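PDB 6TJA: SVS_variant_AS1 from Streptomyces sp. CWA1, which probably catalyses the cyclisation of geranylgeranyl diphosphate to the diterpene spiroviolene, as an engineered variant from ancestral reconstruction of spiroviolene synthase. Local coordinates for residues Leu216-Asp227 with Leu268-Leu279; Arg303-Arg311 with Asp327-Ser335. One frame throughout, in Å; residues are numbered along the deposited sequence.

Interaction 1 of 2, residues Leu216-Asp227 with Leu268-Leu279; sequences LTEMAIMVAALD and LRDRILLRFLEL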
loop_
_atom_site.group_PDB
_atom_site.type_symbol
_atom_site.label_atom_id
_atom_site.label_comp_id
_atom_site.label_asym_id
_atom_site.label_seq_id
_atom_site.Cartn_x
_atom_site.Cartn_y
_atom_site.Cartn_z
ATOM N N LEU A 216 14.923 -9.061 5.439
ATOM C CA LEU A 216 16.091 -8.207 5.814
ATOM C C LEU A 216 15.610 -6.764 5.849
ATOM O O LEU A 216 16.038 -6.032 6.716
ATOM C CB LEU A 216 17.229 -8.368 4.787
ATOM C CG LEU A 216 18.052 -9.642 4.929
ATOM C CD1 LEU A 216 18.980 -9.831 3.725
ATOM C CD2 LEU A 216 18.873 -9.630 6.218
ATOM N N THR A 217 14.711 -6.391 4.941
ATOM C CA THR A 217 14.200 -5.009 4.845
ATOM C C THR A 217 13.340 -4.723 6.093
ATOM O O THR A 217 13.540 -3.669 6.768
ATOM C CB THR A 217 13.460 -4.785 3.521
ATOM O OG1 THR A 217 14.332 -5.014 2.405
ATOM C CG2 THR A 217 12.920 -3.374 3.443
ATOM N N GLU A 218 12.413 -5.629 6.404
ATOM C CA GLU A 218 11.554 -5.489 7.600
ATOM C C GLU A 218 12.447 -5.390 8.845
ATOM O O GLU A 218 12.189 -4.524 9.680
ATOM C CB GLU A 218 10.542 -6.621 7.615
ATOM C CG GLU A 218 9.408 -6.425 6.627
ATOM C CD GLU A 218 8.146 -7.178 7.000
ATOM O OE1 GLU A 218 8.234 -8.033 7.914
ATOM O OE2 GLU A 218 7.074 -6.923 6.383
ATOM N N MET A 219 13.512 -6.183 8.927
ATOM C CA MET A 219 14.354 -6.221 10.137
ATOM C C MET A 219 15.073 -4.889 10.249
ATOM O O MET A 219 15.131 -4.318 11.379
ATOM C CB MET A 219 15.330 -7.399 10.102
ATOM C CG MET A 219 14.585 -8.674 10.460
ATOM S SD MET A 219 15.543 -10.108 10.862
ATOM C CE MET A 219 15.834 -10.737 9.206
ATOM N N ALA A 220 15.586 -4.395 9.127
ATOM C CA ALA A 220 16.282 -3.101 9.109
ATOM C C ALA A 220 15.313 -2.051 9.640
ATOM O O ALA A 220 15.722 -1.207 10.470
ATOM C CB ALA A 220 16.766 -2.790 7.724
ATOM N N ILE A 221 14.064 -2.097 9.158
ATOM C CA ILE A 221 13.003 -1.106 9.491
ATOM C C ILE A 221 12.664 -1.217 10.976
ATOM O O ILE A 221 12.554 -0.176 11.618
ATOM C CB ILE A 221 11.786 -1.286 8.575
ATOM C CG1 ILE A 221 12.126 -0.821 7.166
ATOM C CG2 ILE A 221 10.549 -0.570 9.100
ATOM C CD1 ILE A 221 11.076 -1.214 6.153
ATOM N N MET A 222 12.567 -2.431 11.503
ATOM C CA MET A 222 12.136 -2.699 12.889
ATOM C C MET A 222 13.231 -2.236 13.844
ATOM O O MET A 222 12.892 -1.665 14.871
ATOM C CB MET A 222 11.830 -4.180 13.102
ATOM C CG MET A 222 11.088 -4.460 14.422
ATOM S SD MET A 222 9.389 -3.788 14.448
ATOM C CE MET A 222 8.567 -5.194 13.736
ATOM N N VAL A 223 14.507 -2.416 13.508
ATOM C CA VAL A 223 15.619 -1.960 14.390
ATOM C C VAL A 223 15.621 -0.431 14.402
ATOM O O VAL A 223 15.689 0.135 15.514
ATOM C CB VAL A 223 16.984 -2.522 13.977
ATOM C CG1 VAL A 223 18.098 -1.898 14.816
ATOM C CG2 VAL A 223 17.013 -4.042 14.061
ATOM N N ALA A 224 15.501 0.207 13.230
ATOM C CA ALA A 224 15.463 1.685 13.090
ATOM C C ALA A 224 14.286 2.256 13.887
ATOM O O ALA A 224 14.460 3.308 14.525
ATOM C CB ALA A 224 15.340 2.108 11.638
ATOM N N ALA A 225 13.113 1.633 13.779
ATOM C CA ALA A 225 11.901 2.001 14.544
ATOM C C ALA A 225 12.187 1.955 16.050
ATOM O O ALA A 225 11.811 2.866 16.753
ATOM C CB ALA A 225 10.760 1.077 14.200
ATOM N N LEU A 226 12.771 0.882 16.544
ATOM C CA LEU A 226 12.998 0.675 18.000
ATOM C C LEU A 226 14.153 1.577 18.443
ATOM O O LEU A 226 14.145 2.040 19.587
ATOM C CB LEU A 226 13.290 -0.810 18.243
ATOM C CG LEU A 226 12.131 -1.778 18.019
ATOM C CD1 LEU A 226 12.597 -3.192 18.282
ATOM C CD2 LEU A 226 10.945 -1.455 18.899
ATOM N N ASP A 227 15.122 1.835 17.564
ATOM C CA ASP A 227 16.147 2.879 17.830
ATOM C C ASP A 227 15.426 4.228 17.938
ATOM O O ASP A 227 15.748 4.978 18.862
ATOM C CB ASP A 227 17.314 2.786 16.837
ATOM C CG ASP A 227 18.186 1.569 17.107
ATOM O OD1 ASP A 227 17.954 0.894 18.138
ATOM O OD2 ASP A 227 19.044 1.268 16.282
ATOM N N LEU A 268 15.047 -7.414 23.068
ATOM C CA LEU A 268 14.362 -7.822 21.888
ATOM C C LEU A 268 14.852 -7.136 20.600
ATOM O O LEU A 268 14.874 -7.736 19.586
ATOM C CB LEU A 268 12.860 -7.802 22.082
ATOM C CG LEU A 268 12.180 -6.496 22.327
ATOM C CD1 LEU A 268 12.024 -5.755 21.031
ATOM C CD2 LEU A 268 10.857 -6.735 22.994
ATOM N N ARG A 269 15.288 -5.903 20.701
ATOM C CA ARG A 269 15.802 -5.094 19.559
ATOM C C ARG A 269 17.116 -5.729 19.103
ATOM O O ARG A 269 17.299 -5.954 17.891
ATOM C CB ARG A 269 15.914 -3.620 19.988
ATOM C CG ARG A 269 16.556 -2.675 18.980
ATOM C CD ARG A 269 18.052 -2.702 19.139
ATOM N NE ARG A 269 18.770 -1.760 18.286
ATOM C CZ ARG A 269 20.054 -1.875 17.983
ATOM N NH1 ARG A 269 20.759 -2.891 18.451
ATOM N NH2 ARG A 269 20.629 -0.979 17.204
ATOM N N ASP A 270 17.966 -6.075 20.065
ATOM C CA ASP A 270 19.269 -6.725 19.816
ATOM C C ASP A 270 19.044 -8.114 19.192
ATOM O O ASP A 270 19.767 -8.476 18.263
ATOM C CB ASP A 270 20.075 -6.782 21.108
ATOM C CG ASP A 270 20.697 -5.463 21.540
ATOM O OD1 ASP A 270 20.545 -4.449 20.828
ATOM O OD2 ASP A 270 21.306 -5.467 22.609
ATOM N N ARG A 271 18.042 -8.855 19.651
ATOM C CA ARG A 271 17.727 -10.175 19.068
ATOM C C ARG A 271 17.408 -9.975 17.574
ATOM O O ARG A 271 17.908 -10.755 16.752
ATOM C CB ARG A 271 16.614 -10.837 19.884
ATOM C CG ARG A 271 16.124 -12.123 19.243
ATOM C CD ARG A 271 14.946 -12.793 19.913
ATOM N NE ARG A 271 15.090 -12.992 21.348
ATOM C CZ ARG A 271 14.582 -14.027 22.015
ATOM N NH1 ARG A 271 14.005 -15.012 21.374
ATOM N NH2 ARG A 271 14.704 -14.101 23.321
ATOM N N ILE A 272 16.627 -8.950 17.217
ATOM C CA ILE A 272 16.209 -8.700 15.809
ATOM C C ILE A 272 17.445 -8.293 14.992
ATOM O O ILE A 272 17.591 -8.794 13.867
ATOM C CB ILE A 272 15.081 -7.659 15.720
ATOM C CG1 ILE A 272 13.816 -8.134 16.427
ATOM C CG2 ILE A 272 14.786 -7.313 14.275
ATOM C CD1 ILE A 272 12.784 -7.037 16.634
ATOM N N LEU A 273 18.338 -7.463 15.532
ATOM C CA LEU A 273 19.562 -7.071 14.783
ATOM C C LEU A 273 20.457 -8.297 14.551
ATOM O O LEU A 273 20.957 -8.431 13.455
ATOM C CB LEU A 273 20.317 -5.967 15.517
ATOM C CG LEU A 273 21.532 -5.445 14.761
ATOM C CD1 LEU A 273 21.165 -5.065 13.330
ATOM C CD2 LEU A 273 22.105 -4.262 15.496
ATOM N N LEU A 274 20.595 -9.191 15.522
ATOM C CA LEU A 274 21.365 -10.459 15.356
ATOM C C LEU A 274 20.766 -11.333 14.243
ATOM O O LEU A 274 21.532 -11.896 13.443
ATOM C CB LEU A 274 21.378 -11.224 16.680
ATOM C CG LEU A 274 22.750 -11.362 17.339
ATOM C CD1 LEU A 274 23.508 -10.040 17.384
ATOM C CD2 LEU A 274 22.587 -11.917 18.738
ATOM N N ARG A 275 19.447 -11.484 14.196
ATOM C CA ARG A 275 18.850 -12.257 13.099
ATOM C C ARG A 275 19.122 -11.517 11.778
ATOM O O ARG A 275 19.486 -12.175 10.822
ATOM C CB ARG A 275 17.375 -12.534 13.362
ATOM C CG ARG A 275 16.714 -13.264 12.208
ATOM C CD ARG A 275 17.400 -14.554 11.815
ATOM N NE ARG A 275 16.700 -15.142 10.686
ATOM C CZ ARG A 275 17.226 -16.012 9.836
ATOM N NH1 ARG A 275 18.466 -16.432 9.973
ATOM N NH2 ARG A 275 16.514 -16.449 8.828
ATOM N N PHE A 276 19.048 -10.208 11.753
ATOM C CA PHE A 276 19.342 -9.480 10.543
ATOM C C PHE A 276 20.784 -9.742 10.069
ATOM O O PHE A 276 20.997 -9.975 8.944
ATOM C CB PHE A 276 19.058 -7.989 10.702
ATOM C CG PHE A 276 19.666 -7.140 9.632
ATOM C CD1 PHE A 276 20.974 -6.803 9.679
ATOM C CD2 PHE A 276 18.909 -6.673 8.590
ATOM C CE1 PHE A 276 21.540 -6.076 8.698
ATOM C CE2 PHE A 276 19.463 -5.920 7.616
ATOM C CZ PHE A 276 20.789 -5.626 7.671
ATOM N N LEU A 277 21.743 -9.722 10.967
ATOM C CA LEU A 277 23.115 -9.965 10.621
ATOM C C LEU A 277 23.321 -11.383 10.120
ATOM O O LEU A 277 24.035 -11.602 9.180
ATOM C CB LEU A 277 24.042 -9.661 11.785
ATOM C CG LEU A 277 24.044 -8.237 12.280
ATOM C CD1 LEU A 277 24.643 -8.150 13.639
ATOM C CD2 LEU A 277 24.675 -7.277 11.323
ATOM N N GLU A 278 22.677 -12.320 10.783
ATOM C CA GLU A 278 22.754 -13.701 10.401
ATOM C C GLU A 278 22.163 -13.912 9.011
ATOM O O GLU A 278 22.822 -14.434 8.171
ATOM C CB GLU A 278 22.161 -14.612 11.472
ATOM C CG GLU A 278 21.961 -16.036 11.039
ATOM C CD GLU A 278 21.268 -16.912 12.068
ATOM O OE1 GLU A 278 20.105 -16.706 12.402
ATOM O OE2 GLU A 278 21.886 -17.848 12.543
ATOM N N LEU A 279 20.954 -13.444 8.756
ATOM C CA LEU A 279 20.356 -13.617 7.396
ATOM C C LEU A 279 21.192 -12.861 6.350
ATOM O O LEU A 279 21.337 -13.331 5.213
ATOM C CB LEU A 279 18.910 -13.131 7.431
ATOM C CG LEU A 279 18.134 -13.322 6.130
ATOM C CD1 LEU A 279 18.282 -14.736 5.580
ATOM C CD2 LEU A 279 16.679 -13.008 6.343
#
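Met219 enters the hole formed by Ile272, Arg275, Phe276 and Leu279, and Ile272 answers by sitting among Met219, Met222, Val223 and Leu226. This reciprocal knobs-into-holes fit joins two nearly antiparallel helices (151° between directions) of the all-helical terpene synthase fold. The thioether crosses the aliphatic part of Arg275 obliquely, Met219 SD 3.6 Å from Arg275 CG. A bend at chi3 (-85°) carries Met219 CE to within 3.8 Å of Leu279 CD2, the side chains meeting at about a right angle. Phe276 presents its ring edge to helix 211-231: Leu216 O lies in the ring plane, 3.5 Å from Phe276 CD2. The Val223 and Ile272 side chains run past each other in opposite directions, CG2 against CG2, while Val223 CG1 lies over one face of the Arg269 guanidinium, which grips Asp227 side-on. Arg269 NH2 meets the syn lone pair of Asp227 OD2 at 2.9 Å, in plane and almost straight (176°), whereas Arg269 NE reaches Asp227 OD1 at 2.8 Å, tilted. Its remaining nitrogen, NH1, bonds Asp270 OD1 and the carbonyl of Tyr14. A leucine in place of Arg269 would probably leave the buried Asp227 carboxylate without its paired donors. With all three nitrogens engaged the guanidinium is held against rotation, and a largely apolar seam ends in a salt-bridge network where Arg269 probably offsets part of the charge of both carboxylates.

Interaction 2 of 2, residues Arg303-Arg311 with Asp327-Ser335; sequences RGNAEWGLR and DAPLTWAES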
loop_
_atom_site.group_PDB
_atom_site.type_symbol
_atom_site.label_atom_id
_atom_site.label_comp_id
_atom_site.label_asym_id
_atom_site.label_seq_id
_atom_site.Cartn_x
_atom_site.Cartn_y
_atom_site.Cartn_z
ATOM N N ARG A 303 22.606 1.787 11.025
ATOM C CA ARG A 303 23.697 2.529 11.714
ATOM C C ARG A 303 23.454 4.040 11.654
ATOM O O ARG A 303 23.559 4.710 12.699
ATOM C CB ARG A 303 25.045 2.222 11.054
ATOM C CG ARG A 303 26.236 2.911 11.712
ATOM C CD ARG A 303 26.246 2.827 13.231
ATOM N NE ARG A 303 27.424 3.543 13.656
ATOM C CZ ARG A 303 28.442 3.020 14.334
ATOM N NH1 ARG A 303 28.408 1.769 14.773
ATOM N NH2 ARG A 303 29.483 3.775 14.612
ATOM N N GLY A 304 23.170 4.564 10.472
ATOM C CA GLY A 304 22.947 6.009 10.260
ATOM C C GLY A 304 21.753 6.510 11.050
ATOM O O GLY A 304 21.847 7.587 11.696
ATOM N N ASN A 305 20.631 5.792 10.996
ATOM C CA ASN A 305 19.478 6.090 11.876
ATOM C C ASN A 305 19.930 6.179 13.337
ATOM O O ASN A 305 19.593 7.182 14.021
ATOM C CB ASN A 305 18.396 5.039 11.749
ATOM C CG ASN A 305 17.229 5.370 12.641
ATOM O OD1 ASN A 305 16.449 6.251 12.300
ATOM N ND2 ASN A 305 17.137 4.689 13.771
ATOM N N ALA A 306 20.652 5.187 13.836
ATOM C CA ALA A 306 21.084 5.171 15.259
ATOM C C ALA A 306 22.016 6.360 15.541
ATOM O O ALA A 306 21.832 7.060 16.559
ATOM C CB ALA A 306 21.734 3.858 15.590
ATOM N N GLU A 307 22.959 6.614 14.640
ATOM C CA GLU A 307 24.064 7.589 14.847
ATOM C C GLU A 307 23.473 8.996 14.744
ATOM O O GLU A 307 23.707 9.803 15.647
ATOM C CB GLU A 307 25.212 7.355 13.842
ATOM C CG GLU A 307 26.507 8.006 14.260
ATOM C CD GLU A 307 27.773 7.548 13.554
ATOM O OE1 GLU A 307 28.040 6.319 13.530
ATOM O OE2 GLU A 307 28.513 8.426 13.056
ATOM N N TRP A 308 22.717 9.282 13.687
ATOM C CA TRP A 308 22.027 10.594 13.522
ATOM C C TRP A 308 21.202 10.891 14.786
ATOM O O TRP A 308 21.263 12.034 15.256
ATOM C CB TRP A 308 21.178 10.628 12.242
ATOM C CG TRP A 308 20.194 11.751 12.175
ATOM C CD1 TRP A 308 20.342 12.951 11.548
ATOM C CD2 TRP A 308 18.890 11.763 12.771
ATOM N NE1 TRP A 308 19.215 13.705 11.711
ATOM C CE2 TRP A 308 18.300 12.998 12.444
ATOM C CE3 TRP A 308 18.158 10.843 13.528
ATOM C CZ2 TRP A 308 17.013 13.346 12.873
ATOM C CZ3 TRP A 308 16.882 11.181 13.939
ATOM C CH2 TRP A 308 16.325 12.426 13.632
ATOM N N GLY A 309 20.504 9.887 15.326
ATOM C CA GLY A 309 19.796 9.941 16.621
ATOM C C GLY A 309 20.646 10.496 17.762
ATOM O O GLY A 309 20.158 11.389 18.469
ATOM N N LEU A 310 21.880 10.016 17.942
ATOM C CA LEU A 310 22.762 10.444 19.065
ATOM C C LEU A 310 23.452 11.807 18.810
ATOM O O LEU A 310 24.187 12.232 19.716
ATOM C CB LEU A 310 23.807 9.354 19.300
ATOM C CG LEU A 310 23.285 7.964 19.657
ATOM C CD1 LEU A 310 24.398 6.946 19.500
ATOM C CD2 LEU A 310 22.712 7.921 21.066
ATOM N N ARG A 311 23.222 12.481 17.669
ATOM C CA ARG A 311 23.782 13.826 17.315
ATOM C C ARG A 311 22.673 14.792 16.846
ATOM O O ARG A 311 21.872 15.273 17.691
ATOM C CB ARG A 311 24.805 13.699 16.174
ATOM C CG ARG A 311 25.762 12.514 16.266
ATOM C CD ARG A 311 26.649 12.393 15.033
ATOM N NE ARG A 311 27.698 11.372 15.127
ATOM C CZ ARG A 311 28.865 11.500 15.779
ATOM N NH1 ARG A 311 29.167 12.613 16.430
ATOM N NH2 ARG A 311 29.729 10.498 15.793
ATOM N N ASP A 327 30.265 15.743 16.116
ATOM C CA ASP A 327 31.690 16.000 16.465
ATOM C C ASP A 327 32.164 14.945 17.481
ATOM O O ASP A 327 33.029 14.116 17.105
ATOM C CB ASP A 327 31.864 17.440 16.973
ATOM C CG ASP A 327 33.295 17.854 17.289
ATOM O OD1 ASP A 327 33.956 18.419 16.389
ATOM O OD2 ASP A 327 33.729 17.638 18.443
ATOM N N ALA A 328 31.583 14.961 18.693
ATOM C CA ALA A 328 32.009 14.226 19.916
ATOM C C ALA A 328 32.125 12.719 19.665
ATOM O O ALA A 328 31.374 12.148 18.871
ATOM C CB ALA A 328 31.039 14.519 21.044
ATOM N N PRO A 329 33.086 12.024 20.327
ATOM C CA PRO A 329 33.115 10.560 20.323
ATOM C C PRO A 329 31.801 9.972 20.866
ATOM O O PRO A 329 31.333 10.432 21.897
ATOM C CB PRO A 329 34.302 10.173 21.231
ATOM C CG PRO A 329 35.157 11.431 21.309
ATOM C CD PRO A 329 34.211 12.600 21.088
ATOM N N LEU A 330 31.222 9.019 20.125
ATOM C CA LEU A 330 30.084 8.164 20.554
ATOM C C LEU A 330 30.636 6.851 21.118
ATOM O O LEU A 330 31.645 6.336 20.565
ATOM C CB LEU A 330 29.170 7.876 19.361
ATOM C CG LEU A 330 28.509 9.085 18.703
ATOM C CD1 LEU A 330 27.700 8.642 17.498
ATOM C CD2 LEU A 330 27.638 9.860 19.687
ATOM N N THR A 331 29.995 6.335 22.170
ATOM C CA THR A 331 30.201 4.964 22.711
ATOM C C THR A 331 29.104 4.044 22.151
ATOM O O THR A 331 27.925 4.419 22.166
ATOM C CB THR A 331 30.264 4.969 24.246
ATOM O OG1 THR A 331 29.095 5.613 24.760
ATOM C CG2 THR A 331 31.505 5.661 24.776
ATOM N N TRP A 332 29.506 2.875 21.673
ATOM C CA TRP A 332 28.619 1.759 21.268
ATOM C C TRP A 332 28.845 0.540 22.161
ATOM O O TRP A 332 29.996 0.338 22.563
ATOM C CB TRP A 332 28.895 1.405 19.816
ATOM C CG TRP A 332 28.767 2.599 18.935
ATOM C CD1 TRP A 332 29.764 3.465 18.603
ATOM C CD2 TRP A 332 27.569 3.073 18.296
ATOM N NE1 TRP A 332 29.264 4.450 17.801
ATOM C CE2 TRP A 332 27.928 4.236 17.584
ATOM C CE3 TRP A 332 26.247 2.620 18.225
ATOM C CZ2 TRP A 332 27.007 4.958 16.823
ATOM C CZ3 TRP A 332 25.335 3.341 17.489
ATOM C CH2 TRP A 332 25.708 4.494 16.794
ATOM N N ALA A 333 27.790 -0.262 22.376
ATOM C CA ALA A 333 27.852 -1.604 23.004
ATOM C C ALA A 333 28.644 -2.519 22.077
ATOM O O ALA A 333 28.351 -2.507 20.875
ATOM C CB ALA A 333 26.470 -2.168 23.252
ATOM N N GLU A 334 29.547 -3.314 22.640
ATOM C CA GLU A 334 30.422 -4.249 21.897
ATOM C C GLU A 334 29.689 -5.580 21.683
ATOM O O GLU A 334 29.953 -6.239 20.654
ATOM C CB GLU A 334 31.731 -4.402 22.675
ATOM C CG GLU A 334 32.759 -5.272 21.984
ATOM C CD GLU A 334 34.037 -5.408 22.790
ATOM O OE1 GLU A 334 34.283 -4.526 23.656
ATOM O OE2 GLU A 334 34.776 -6.397 22.562
ATOM N N SER A 335 28.794 -5.957 22.597
ATOM C CA SER A 335 28.016 -7.229 22.558
ATOM C C SER A 335 26.524 -6.929 22.562
ATOM O O SER A 335 26.099 -5.921 23.129
ATOM C CB SER A 335 28.350 -8.108 23.741
ATOM O OG SER A 335 29.746 -8.152 23.979
#
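A cation-pi stack between Arg303 and Trp332 fastens the loop that follows helix 289-309 back onto the C-terminal end of that same helix. The two side chains arrive from opposite directions and overlap as flat groups, with planes only 19° apart and Arg303 CZ 3.8 Å from the centroid of the six-membered ring of Trp332. Overlap is offset toward the rim, which brings Arg303 NH2 within 3.3 Å of Trp332 NE1; both are donors, so this closeness belongs to the stacking and is not a hydrogen bond. The guanidinium is kept from swivelling by Glu307, one helical turn on. Arg303 NE (2.8 Å) and Arg303 NH2 (3.1 Å) both point in plane to Glu307 OE1, which also bonds the hydroxyl of Ser19, while Arg303 NH1 is taken by the carbonyl of Cys15. A bend at chi2 (46°) brings the arginine round beside this carboxylate.

In this class I terpene synthase alpha-helical fold, helix 289-309 is the last helix of the modelled chain, and an extended, irregular length of chain passes over its end, Trp332 and Leu330 both directed inward. Ala306 CB approaches the edge of the indole, and Leu310 CD1 comes within 3.9 Å of Trp332 CH2. Leu330 divides its methyls: CD2 packs on Leu310 CB, whereas CD1 lies 3.5 Å from Glu307 CG and over one face of the Arg311 guanidinium. Arg311, extended from CG to NE, makes a long ion pair with Glu307 through NH2, and its NH1 gives a weak hydrogen bond to Ala328 O (3.3 Å) near the guanidinium plane; Asp327 to Pro329 are poorly ordered.

In the fold
Interactions 1 and 2 lie in series along the chain, their centres 16 Å apart, and they meet through the flank of helix 211-231. Asn305 ND2 packs 3.1 Å from Ala224 O, and Asp227 OD2 lies 3.8 Å from Ala306 CB. The carbonyls of Tyr14 and Cys15 tie one N-terminal strip to the arginines of both contacts, and Ile13 pairs with the backbone of Ala333. Asn305 also makes a weak hydrogen bond to Asn228, which by sequence probably begins the NSE metal-binding motif of class I terpene cyclases; residues 234-241, which probably include its final glutamate, are not modelled. The Asp227-Arg269 end of interaction 1 and the Asn305 side of helix 289-309 thus lie beside the presumed metal-binding end of the bundle.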